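PDB 5K2M: RimK-related lysine biosynthesis protein from Thermococcus kodakarensis, which binds ADP and magnesium in an ATP-grasp domain and probably works as an ATP-dependent ligase in amino-acid biosynthesis. Local coordinates for residues Ala227-Glu232 against Leu238-Asn243; Leu30-Leu35 against Ile48-His53; Glu146-Lys149 against Leu155-Ile158. All blocks are in the same frame, centred on the assembly; numbering follows the deposited sequence.

Contact 1: residues Ala227-Glu232 against Leu238-Asn243; sequences AIDIFE and LVNEVN. With MG (magnesium ion), chain R; MG (magnesium ion), chain Q; ADP (adenosine-5'-diphosphate), chain O.
Asp229 and Glu241 face each other as a hydrogen-bonded pair in the antiparallel hairpin of strands 225-233 and 236-243, which carries the ATP-grasp domain's acidic metal ligands. Asn240 and Glu241 both lie opposite Asp229 in a classic beta bulge. The extra residue lets consecutive side chains serve the nucleotide site: Asn240 ND2 donates to ADP O2A at 2.8 Å, while Glu241 takes the metals.

Glu241 CB lies beside Asp229 CB, 4.1 Å away. With CG anti to the backbone N (chi1 -171°) and the chain extended beyond it, the carboxylate reaches the magnesium ions. Glu241 CG comes 4.0 Å from the magnesium shared with Asn243, and CD nearer still. Glu241 OE1 bridges the two ions, 2.3 Å from the one that Asp229 OD2 also binds. Glu241 OE2, hydrogen-bonded by Lys83, lies 1.9 Å from the ion that Asn243 OD1 also binds. Carboxylates suit this place because their charge probably offsets that of the cations, which also bind diphosphate oxygens and water. The two carboxylate planes stand almost at right angles; Arg173 forms a salt bridge with Asp229 OD1, and Arg187 donates to Asp229 OD2.

On this same face, the Phe231 ring packs between Asn240 and ADP. Asn240 CB makes a CH-pi contact over one ring face, 3.7 Å from the Phe231 centroid, and Phe231 CE2 lies 3.5 Å from ADP C5.

Contact 2: residues Leu30-Leu35 against Ile48-His53; sequences LHEDDL and IRNVSH
The carboxylate of Glu32 and the amide of Asn50 meet obliquely, their planes 38° apart. Glu32 OE2 comes 3.0 Å from the amide atom modelled as OD1 of Asn50 and 3.7 Å from Asn50 CB. Beside them, the imidazole of His31 carries Glu32 CB over the centre of one face, 4.3 Å above its plane, and has Asp33 CG in plane at its edge. A polar side chain from the chain of another protein also stacks with this ring.

Glu32 spans the gap because its chain runs extended beyond CG (chi2 172°). The gap is one strand wide. In the N-terminal parallel sheet, strand 2-7 runs between strands 26-31 and 45-49, so the two side chains meet past the C-terminal end of the strand that separates theirs. Thr8, just beyond that strand, makes a weak hydrogen bond through OG1 to Glu32 OE2.

Glu32 opens a 3-10 turn, closed by Leu35 N donating to Glu32 O at 3.0 Å. This turn brings apolar Leu35 round toward Asn50; its side chain also packs on Thr6 and on Phe63 of helix 53-65. Leu35 CD1 comes 4.4 Å from the Asn50 atom modelled as OD1.

Contact 3: residues Glu146-Lys149 against Leu155-Ile158; sequences EHRK and LYGI
Arg148, near the end of helix 138-150, reaches across to the 3-10 turn 155-157 that leads into strand 159-163, so the contact ties a helix of the ATP-grasp domain to the connection returning the chain to its antiparallel sheet. The backbones come close at Arg148 and Tyr156, whose CA atoms are 5.7 Å apart.

The polar contact is made by the guanidinium. Arg148 NH2 donates to Tyr156 O over 3.2 Å, in a bond bent to 146° at the hydrogen. The carbonyl oxygen lies at the edge of the guanidinium, close to its plane, whereas the nitrogen is tilted 34° out of the carbonyl plane. An arginine fits here because its other terminal nitrogen can work as well: Arg148 NH1 donates to water 3 at 3.0 Å, and this water lies 3.0 Å from Ile158 O, toward which it appears to donate.

Apolar packing comes from the stem of the same side chain. A bend at chi2 (-71°) folds it over the turn, so that Arg148 CD rests 4.0 Å from Tyr156 CB while the two side chains cross at about a right angle. An alanine at this position would keep little of this, and Tyr156 O would probably lose its guanidinium donor and the water its grip on the helix.

Tyr156 joins the turn to its surroundings: its ring meets Phe125 and touches Leu131 and Met151, and its OH is hydrogen-bonded to an acidic side chain of the chain of another protein.

Along the chain the order is contact 2, contact 3, contact 1, each closing before the next opens. Contact 2 belongs to the N-terminal parallel sheet, whereas contacts 1 and 3 fall within the ATP-grasp region, on different parts of it: contact 1 at the outer hairpin of the five-stranded antiparallel sheet, contact 3 beside strand 159-163 of the four-stranded one. The centres are well separated, 26 Å between contacts 1 and 2, 24 Å between 1 and 3 and 28 Å between 2 and 3, and none touch. Contact 1 supplies the magnesium ligands Asp229, Glu241 and Asn243 and part of the ADP pocket, while contacts 2 and 3 both touch the second subunit.

Contact 1: residues Ala227-Glu232 against Leu238-Asn243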
loop_
_atom_site.group_PDB
_atom_site.type_symbol
_atom_site.label_atom_id
_atom_site.label_comp_id
_atom_site.label_asym_id
_atom_site.label_seq_id
_atom_site.Cartn_x
_atom_site.Cartn_y
_atom_site.Cartn_z
ATOM N N ALA A 227 14.516 -10.123 -49.025
ATOM C CA ALA A 227 15.512 -9.825 -50.045
ATOM C C ALA A 227 16.811 -10.439 -49.588
ATOM O O ALA A 227 17.308 -10.125 -48.517
ATOM C CB ALA A 227 15.675 -8.332 -50.236
ATOM N N ILE A 228 17.354 -11.310 -50.418
ATOM C CA ILE A 228 18.516 -12.088 -50.076
ATOM C C ILE A 228 19.703 -11.588 -50.895
ATOM O O ILE A 228 19.544 -11.273 -52.073
ATOM C CB ILE A 228 18.237 -13.574 -50.356
ATOM C CG1 ILE A 228 16.972 -13.997 -49.594
ATOM C CG2 ILE A 228 19.443 -14.428 -49.957
ATOM C CD1 ILE A 228 16.329 -15.256 -50.098
ATOM N N ASP A 229 20.869 -11.480 -50.249
ATOM C CA ASP A 229 22.126 -11.087 -50.910
ATOM C C ASP A 229 23.054 -12.289 -51.090
ATOM O O ASP A 229 23.418 -12.936 -50.112
ATOM C CB ASP A 229 22.890 -10.065 -50.076
ATOM C CG ASP A 229 22.143 -8.756 -49.895
ATOM O OD1 ASP A 229 20.908 -8.720 -50.057
ATOM O OD2 ASP A 229 22.813 -7.753 -49.564
ATOM N N ILE A 230 23.469 -12.548 -52.329
ATOM C CA ILE A 230 24.294 -13.709 -52.655
ATOM C C ILE A 230 25.604 -13.258 -53.326
ATOM O O ILE A 230 25.607 -12.294 -54.089
ATOM C CB ILE A 230 23.500 -14.688 -53.558
ATOM C CG1 ILE A 230 22.353 -15.321 -52.761
ATOM C CG2 ILE A 230 24.396 -15.776 -54.126
ATOM C CD1 ILE A 230 21.292 -16.004 -53.610
ATOM N N PHE A 231 26.710 -13.939 -53.014
ATOM C CA PHE A 231 28.004 -13.673 -53.648
ATOM C C PHE A 231 28.447 -14.830 -54.527
ATOM O O PHE A 231 28.348 -15.992 -54.129
ATOM C CB PHE A 231 29.120 -13.496 -52.616
ATOM C CG PHE A 231 28.917 -12.370 -51.632
ATOM C CD1 PHE A 231 27.992 -11.363 -51.845
ATOM C CD2 PHE A 231 29.709 -12.318 -50.486
ATOM C CE1 PHE A 231 27.850 -10.337 -50.940
ATOM C CE2 PHE A 231 29.570 -11.293 -49.572
ATOM C CZ PHE A 231 28.635 -10.297 -49.799
ATOM N N GLU A 232 28.958 -14.506 -55.710
ATOM C CA GLU A 232 29.701 -15.470 -56.520
ATOM C C GLU A 232 31.152 -15.446 -56.064
ATOM O O GLU A 232 31.724 -14.373 -55.883
ATOM C CB GLU A 232 29.622 -15.122 -58.010
ATOM C CG GLU A 232 28.204 -15.151 -58.569
ATOM C CD GLU A 232 28.042 -14.308 -59.817
ATOM O OE1 GLU A 232 28.061 -13.060 -59.712
ATOM O OE2 GLU A 232 27.885 -14.896 -60.904
ATOM N N LEU A 238 27.541 -18.084 -52.332
ATOM C CA LEU A 238 27.455 -17.988 -50.876
ATOM C C LEU A 238 26.356 -17.000 -50.523
ATOM O O LEU A 238 26.222 -15.954 -51.174
ATOM C CB LEU A 238 28.780 -17.486 -50.281
ATOM C CG LEU A 238 30.072 -18.144 -50.767
ATOM C CD1 LEU A 238 31.274 -17.249 -50.524
ATOM C CD2 LEU A 238 30.261 -19.507 -50.109
ATOM N N VAL A 239 25.589 -17.321 -49.485
ATOM C CA VAL A 239 24.568 -16.416 -48.988
ATOM C C VAL A 239 25.217 -15.500 -47.965
ATOM O O VAL A 239 25.843 -15.966 -47.028
ATOM C CB VAL A 239 23.393 -17.167 -48.349
ATOM C CG1 VAL A 239 22.356 -16.173 -47.834
ATOM C CG2 VAL A 239 22.773 -18.117 -49.361
ATOM N N ASN A 240 25.071 -14.198 -48.159
ATOM C CA ASN A 240 25.737 -13.223 -47.318
ATOM C C ASN A 240 24.801 -12.741 -46.220
ATOM O O ASN A 240 25.131 -12.775 -45.029
ATOM C CB ASN A 240 26.218 -12.037 -48.152
ATOM C CG ASN A 240 26.684 -10.879 -47.290
ATOM O OD1 ASN A 240 27.459 -11.070 -46.358
ATOM N ND2 ASN A 240 26.204 -9.677 -47.586
ATOM N N GLU A 241 23.619 -12.320 -46.643
ATOM C CA GLU A 241 22.707 -11.598 -45.800
ATOM C C GLU A 241 21.278 -11.786 -46.283
ATOM O O GLU A 241 21.059 -12.073 -47.451
ATOM C CB GLU A 241 23.071 -10.129 -45.933
ATOM C CG GLU A 241 22.355 -9.252 -44.970
ATOM C CD GLU A 241 22.142 -7.853 -45.470
ATOM O OE1 GLU A 241 22.310 -7.542 -46.673
ATOM O OE2 GLU A 241 21.750 -7.062 -44.616
ATOM N N VAL A 242 20.316 -11.605 -45.384
ATOM C CA VAL A 242 18.899 -11.499 -45.743
ATOM C C VAL A 242 18.369 -10.176 -45.167
ATOM O O VAL A 242 18.923 -9.671 -44.200
ATOM C CB VAL A 242 18.091 -12.715 -45.236
ATOM C CG1 VAL A 242 18.605 -14.002 -45.881
ATOM C CG2 VAL A 242 18.165 -12.839 -43.723
ATOM N N ASN A 243 17.320 -9.616 -45.770
ATOM C CA ASN A 243 16.815 -8.285 -45.404
ATOM C C ASN A 243 15.295 -8.291 -45.285
ATOM O O ASN A 243 14.619 -8.582 -46.266
ATOM C CB ASN A 243 17.208 -7.281 -46.470
ATOM C CG ASN A 243 18.699 -7.067 -46.551
ATOM O OD1 ASN A 243 19.272 -6.296 -45.767
ATOM N ND2 ASN A 243 19.346 -7.726 -47.519
HETATM MG MG MG R . 21.135 -5.536 -45.624
HETATM MG MG MG Q . 23.156 -6.177 -48.356
HETATM P PB ADP O . 24.254 -4.280 -45.901
HETATM O O1B ADP O . 23.904 -4.339 -47.363
HETATM O O2B ADP O . 24.821 -2.954 -45.453
HETATM O O3B ADP O . 23.180 -4.760 -44.957
HETATM P PA ADP O . 26.051 -6.394 -46.728
HETATM O O1A ADP O . 24.978 -6.821 -47.710
HETATM O O2A ADP O . 26.683 -7.494 -45.939
HETATM O O3A ADP O . 25.516 -5.275 -45.708
HETATM O "O5'" ADP O . 27.212 -5.614 -47.512
HETATM C "C5'" ADP O . 26.920 -4.647 -48.496
HETATM C "C4'" ADP O . 27.679 -4.967 -49.773
HETATM O "O4'" ADP O . 29.086 -4.957 -49.507
HETATM C "C3'" ADP O . 27.366 -6.322 -50.387
HETATM O "O3'" ADP O . 26.259 -6.253 -51.298
HETATM C "C2'" ADP O . 28.673 -6.644 -51.086
HETATM O "O2'" ADP O . 28.767 -6.011 -52.361
HETATM C "C1'" ADP O . 29.726 -6.018 -50.204
HETATM N N9 ADP O . 30.229 -7.003 -49.236
HETATM C C8 ADP O . 29.746 -7.226 -47.996
HETATM N N7 ADP O . 30.418 -8.209 -47.371
HETATM C C5 ADP O . 31.351 -8.639 -48.241
HETATM C C6 ADP O . 32.415 -9.641 -48.223
HETATM N N6 ADP O . 32.611 -10.411 -47.131
HETATM N N1 ADP O . 33.172 -9.761 -49.332
HETATM C C2 ADP O . 32.985 -9.006 -50.423
HETATM N N3 ADP O . 32.040 -8.071 -50.516
HETATM C C4 ADP O . 31.216 -7.846 -49.471
HETATM O O HOH W 1 24.013 -5.436 -50.185
HETATM O O HOH W 2 20.442 -4.876 -43.635
#

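Contact 2: residues Leu30-Leu35 against Ile48-His53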
loop_
_atom_site.group_PDB
_atom_site.type_symbol
_atom_site.label_atom_id
_atom_site.label_comp_id
_atom_site.label_asym_id
_atom_site.label_seq_id
_atom_site.Cartn_x
_atom_site.Cartn_y
_atom_site.Cartn_z
ATOM N N LEU A 30 -0.585 4.286 -42.360
ATOM C CA LEU A 30 -0.251 4.601 -40.984
ATOM C C LEU A 30 1.144 5.157 -40.924
ATOM O O LEU A 30 2.117 4.412 -40.886
ATOM C CB LEU A 30 -0.341 3.359 -40.109
ATOM C CG LEU A 30 -1.731 2.742 -40.003
ATOM C CD1 LEU A 30 -1.595 1.251 -39.769
ATOM C CD2 LEU A 30 -2.541 3.405 -38.903
ATOM N N HIS A 31 1.247 6.475 -40.924
ATOM C CA HIS A 31 2.511 7.087 -40.616
ATOM C C HIS A 31 2.829 6.817 -39.141
ATOM O O HIS A 31 1.942 6.521 -38.340
ATOM C CB HIS A 31 2.490 8.586 -40.898
ATOM C CG HIS A 31 3.824 9.228 -40.712
ATOM N ND1 HIS A 31 4.067 10.168 -39.737
ATOM C CD2 HIS A 31 5.009 9.010 -41.332
ATOM C CE1 HIS A 31 5.338 10.529 -39.786
ATOM N NE2 HIS A 31 5.932 9.836 -40.742
ATOM N N GLU A 32 4.102 6.911 -38.804
ATOM C CA GLU A 32 4.572 6.763 -37.433
ATOM C C GLU A 32 3.840 7.632 -36.407
ATOM O O GLU A 32 3.588 7.183 -35.290
ATOM C CB GLU A 32 6.078 7.003 -37.396
ATOM C CG GLU A 32 6.799 5.830 -38.013
ATOM C CD GLU A 32 8.286 6.021 -38.206
ATOM O OE1 GLU A 32 8.776 7.171 -38.272
ATOM O OE2 GLU A 32 8.963 4.981 -38.317
ATOM N N ASP A 33 3.462 8.846 -36.802
ATOM C CA ASP A 33 2.643 9.720 -35.962
ATOM C C ASP A 33 1.306 9.082 -35.578
ATOM O O ASP A 33 0.753 9.398 -34.537
ATOM C CB ASP A 33 2.361 11.060 -36.655
ATOM C CG ASP A 33 3.614 11.907 -36.866
ATOM O OD1 ASP A 33 4.739 11.513 -36.449
ATOM O OD2 ASP A 33 3.459 12.990 -37.465
ATOM N N ASP A 34 0.787 8.209 -36.433
ATOM C CA ASP A 34 -0.485 7.511 -36.188
ATOM C C ASP A 34 -0.357 6.278 -35.290
ATOM O O ASP A 34 -1.365 5.615 -35.005
ATOM C CB ASP A 34 -1.098 7.058 -37.523
ATOM C CG ASP A 34 -1.316 8.206 -38.488
ATOM O OD1 ASP A 34 -1.844 9.249 -38.036
ATOM O OD2 ASP A 34 -0.950 8.063 -39.682
ATOM N N LEU A 35 0.861 5.948 -34.859
ATOM C CA LEU A 35 1.081 4.746 -34.065
ATOM C C LEU A 35 1.200 5.067 -32.584
ATOM O O LEU A 35 2.163 5.685 -32.146
ATOM C CB LEU A 35 2.331 4.020 -34.555
ATOM C CG LEU A 35 2.286 3.594 -36.028
ATOM C CD1 LEU A 35 3.650 3.123 -36.501
ATOM C CD2 LEU A 35 1.213 2.532 -36.253
ATOM N N ILE A 48 4.609 -3.909 -42.812
ATOM C CA ILE A 48 5.562 -3.086 -42.067
ATOM C C ILE A 48 6.614 -2.512 -43.019
ATOM O O ILE A 48 7.415 -3.265 -43.572
ATOM C CB ILE A 48 6.245 -3.929 -40.978
ATOM C CG1 ILE A 48 5.205 -4.484 -39.998
ATOM C CG2 ILE A 48 7.303 -3.113 -40.226
ATOM C CD1 ILE A 48 4.571 -3.456 -39.081
ATOM N N ARG A 49 6.612 -1.190 -43.207
ATOM C CA ARG A 49 7.525 -0.554 -44.161
ATOM C C ARG A 49 8.327 0.636 -43.595
ATOM O O ARG A 49 8.874 1.423 -44.373
ATOM C CB ARG A 49 6.763 -0.121 -45.413
ATOM C CG ARG A 49 6.085 -1.261 -46.157
ATOM C CD ARG A 49 7.090 -2.238 -46.754
ATOM N NE ARG A 49 7.998 -1.559 -47.669
ATOM C CZ ARG A 49 8.941 -2.161 -48.389
ATOM N NH1 ARG A 49 9.714 -1.430 -49.184
ATOM N NH2 ARG A 49 9.111 -3.480 -48.330
ATOM N N ASN A 50 8.444 0.734 -42.268
ATOM C CA ASN A 50 9.192 1.832 -41.636
ATOM C C ASN A 50 10.658 1.812 -42.134
ATOM O O ASN A 50 11.260 0.747 -42.202
ATOM C CB ASN A 50 9.210 1.713 -40.101
ATOM C CG ASN A 50 7.826 1.558 -39.462
ATOM O OD1 ASN A 50 7.442 2.361 -38.610
ATOM N ND2 ASN A 50 7.115 0.498 -39.800
ATOM N N VAL A 51 11.247 2.965 -42.460
ATOM C CA VAL A 51 12.654 2.984 -42.915
ATOM C C VAL A 51 13.638 2.566 -41.804
ATOM O O VAL A 51 14.654 1.921 -42.068
ATOM C CB VAL A 51 13.053 4.356 -43.501
ATOM C CG1 VAL A 51 14.514 4.366 -43.919
ATOM C CG2 VAL A 51 12.200 4.667 -44.715
ATOM N N SER A 52 13.335 2.932 -40.564
ATOM C CA SER A 52 14.159 2.529 -39.444
ATOM C C SER A 52 13.899 1.055 -39.132
ATOM O O SER A 52 12.750 0.643 -38.910
ATOM C CB SER A 52 13.863 3.392 -38.214
ATOM O OG SER A 52 14.317 2.770 -37.036
ATOM N N HIS A 53 14.974 0.277 -39.104
ATOM C CA HIS A 53 14.884 -1.137 -38.802
ATOM C C HIS A 53 14.277 -1.402 -37.418
ATOM O O HIS A 53 13.460 -2.309 -37.249
ATOM C CB HIS A 53 16.267 -1.791 -38.879
ATOM C CG HIS A 53 16.307 -3.154 -38.265
ATOM N ND1 HIS A 53 15.645 -4.227 -38.813
ATOM C CD2 HIS A 53 16.888 -3.607 -37.127
ATOM C CE1 HIS A 53 15.835 -5.291 -38.052
ATOM N NE2 HIS A 53 16.585 -4.940 -37.023
#

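Contact 3: residues Glu146-Lys149 against Leu155-Ile158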
loop_
_atom_site.group_PDB
_atom_site.type_symbol
_atom_site.label_atom_id
_atom_site.label_comp_id
_atom_site.label_asym_id
_atom_site.label_seq_id
_atom_site.Cartn_x
_atom_site.Cartn_y
_atom_site.Cartn_z
ATOM N N GLU A 146 39.209 0.714 -32.715
ATOM C CA GLU A 146 39.309 1.981 -31.958
ATOM C C GLU A 146 38.070 2.835 -32.179
ATOM O O GLU A 146 37.508 3.391 -31.242
ATOM C CB GLU A 146 40.550 2.807 -32.362
ATOM C CG GLU A 146 41.735 2.719 -31.411
ATOM C CD GLU A 146 41.452 3.312 -30.031
ATOM O OE1 GLU A 146 41.315 4.558 -29.898
ATOM O OE2 GLU A 146 41.370 2.507 -29.077
ATOM N N HIS A 147 37.646 2.952 -33.427
ATOM C CA HIS A 147 36.466 3.770 -33.721
ATOM C C HIS A 147 35.173 3.151 -33.204
ATOM O O HIS A 147 34.362 3.853 -32.613
ATOM C CB HIS A 147 36.391 4.112 -35.208
ATOM C CG HIS A 147 37.468 5.052 -35.638
ATOM N ND1 HIS A 147 37.226 6.371 -35.961
ATOM C CD2 HIS A 147 38.806 4.885 -35.731
ATOM C CE1 HIS A 147 38.367 6.961 -36.262
ATOM N NE2 HIS A 147 39.340 6.084 -36.128
ATOM N N ARG A 148 34.991 1.847 -33.390
ATOM C CA ARG A 148 33.807 1.166 -32.860
ATOM C C ARG A 148 33.691 1.335 -31.343
ATOM O O ARG A 148 32.606 1.565 -30.816
ATOM C CB ARG A 148 33.845 -0.317 -33.198
ATOM C CG ARG A 148 33.664 -0.621 -34.669
ATOM C CD ARG A 148 32.253 -0.357 -35.143
ATOM N NE ARG A 148 32.005 -1.192 -36.308
ATOM C CZ ARG A 148 31.686 -2.486 -36.245
ATOM N NH1 ARG A 148 31.530 -3.159 -37.377
ATOM N NH2 ARG A 148 31.507 -3.108 -35.067
ATOM N N LYS A 149 34.822 1.212 -30.663
ATOM C CA LYS A 149 34.929 1.388 -29.218
ATOM C C LYS A 149 34.302 2.703 -28.747
ATOM O O LYS A 149 33.513 2.707 -27.802
ATOM C CB LYS A 149 36.413 1.334 -28.832
ATOM C CG LYS A 149 36.778 1.671 -27.391
ATOM C CD LYS A 149 38.262 2.033 -27.303
ATOM C CE LYS A 149 38.868 1.729 -25.941
ATOM N NZ LYS A 149 38.274 2.559 -24.859
ATOM N N LEU A 155 25.579 -1.879 -29.477
ATOM C CA LEU A 155 25.607 -2.774 -30.642
ATOM C C LEU A 155 26.886 -2.746 -31.492
ATOM O O LEU A 155 27.209 -3.749 -32.126
ATOM C CB LEU A 155 24.381 -2.539 -31.538
ATOM C CG LEU A 155 23.193 -3.517 -31.483
ATOM C CD1 LEU A 155 23.117 -4.394 -30.235
ATOM C CD2 LEU A 155 21.906 -2.737 -31.683
ATOM N N TYR A 156 27.608 -1.629 -31.510
ATOM C CA TYR A 156 28.881 -1.591 -32.216
ATOM C C TYR A 156 29.954 -2.342 -31.453
ATOM O O TYR A 156 31.059 -2.460 -31.944
ATOM C CB TYR A 156 29.360 -0.157 -32.447
ATOM C CG TYR A 156 28.514 0.611 -33.412
ATOM C CD1 TYR A 156 28.223 0.093 -34.660
ATOM C CD2 TYR A 156 28.015 1.867 -33.089
ATOM C CE1 TYR A 156 27.440 0.792 -35.562
ATOM C CE2 TYR A 156 27.237 2.579 -33.991
ATOM C CZ TYR A 156 26.955 2.036 -35.226
ATOM O OH TYR A 156 26.170 2.705 -36.140
ATOM N N GLY A 157 29.639 -2.802 -30.242
ATOM C CA GLY A 157 30.532 -3.653 -29.469
ATOM C C GLY A 157 30.351 -5.146 -29.740
ATOM O O GLY A 157 31.019 -5.976 -29.122
ATOM N N ILE A 158 29.435 -5.496 -30.640
ATOM C CA ILE A 158 29.334 -6.859 -31.146
ATOM C C ILE A 158 30.108 -6.876 -32.463
ATOM O O ILE A 158 29.715 -6.227 -33.445
ATOM C CB ILE A 158 27.869 -7.275 -31.376
ATOM C CG1 ILE A 158 27.012 -6.929 -30.153
ATOM C CG2 ILE A 158 27.781 -8.758 -31.703
ATOM C CD1 ILE A 158 27.496 -7.503 -28.839
HETATM O O HOH W 3 30.863 -5.794 -36.219
#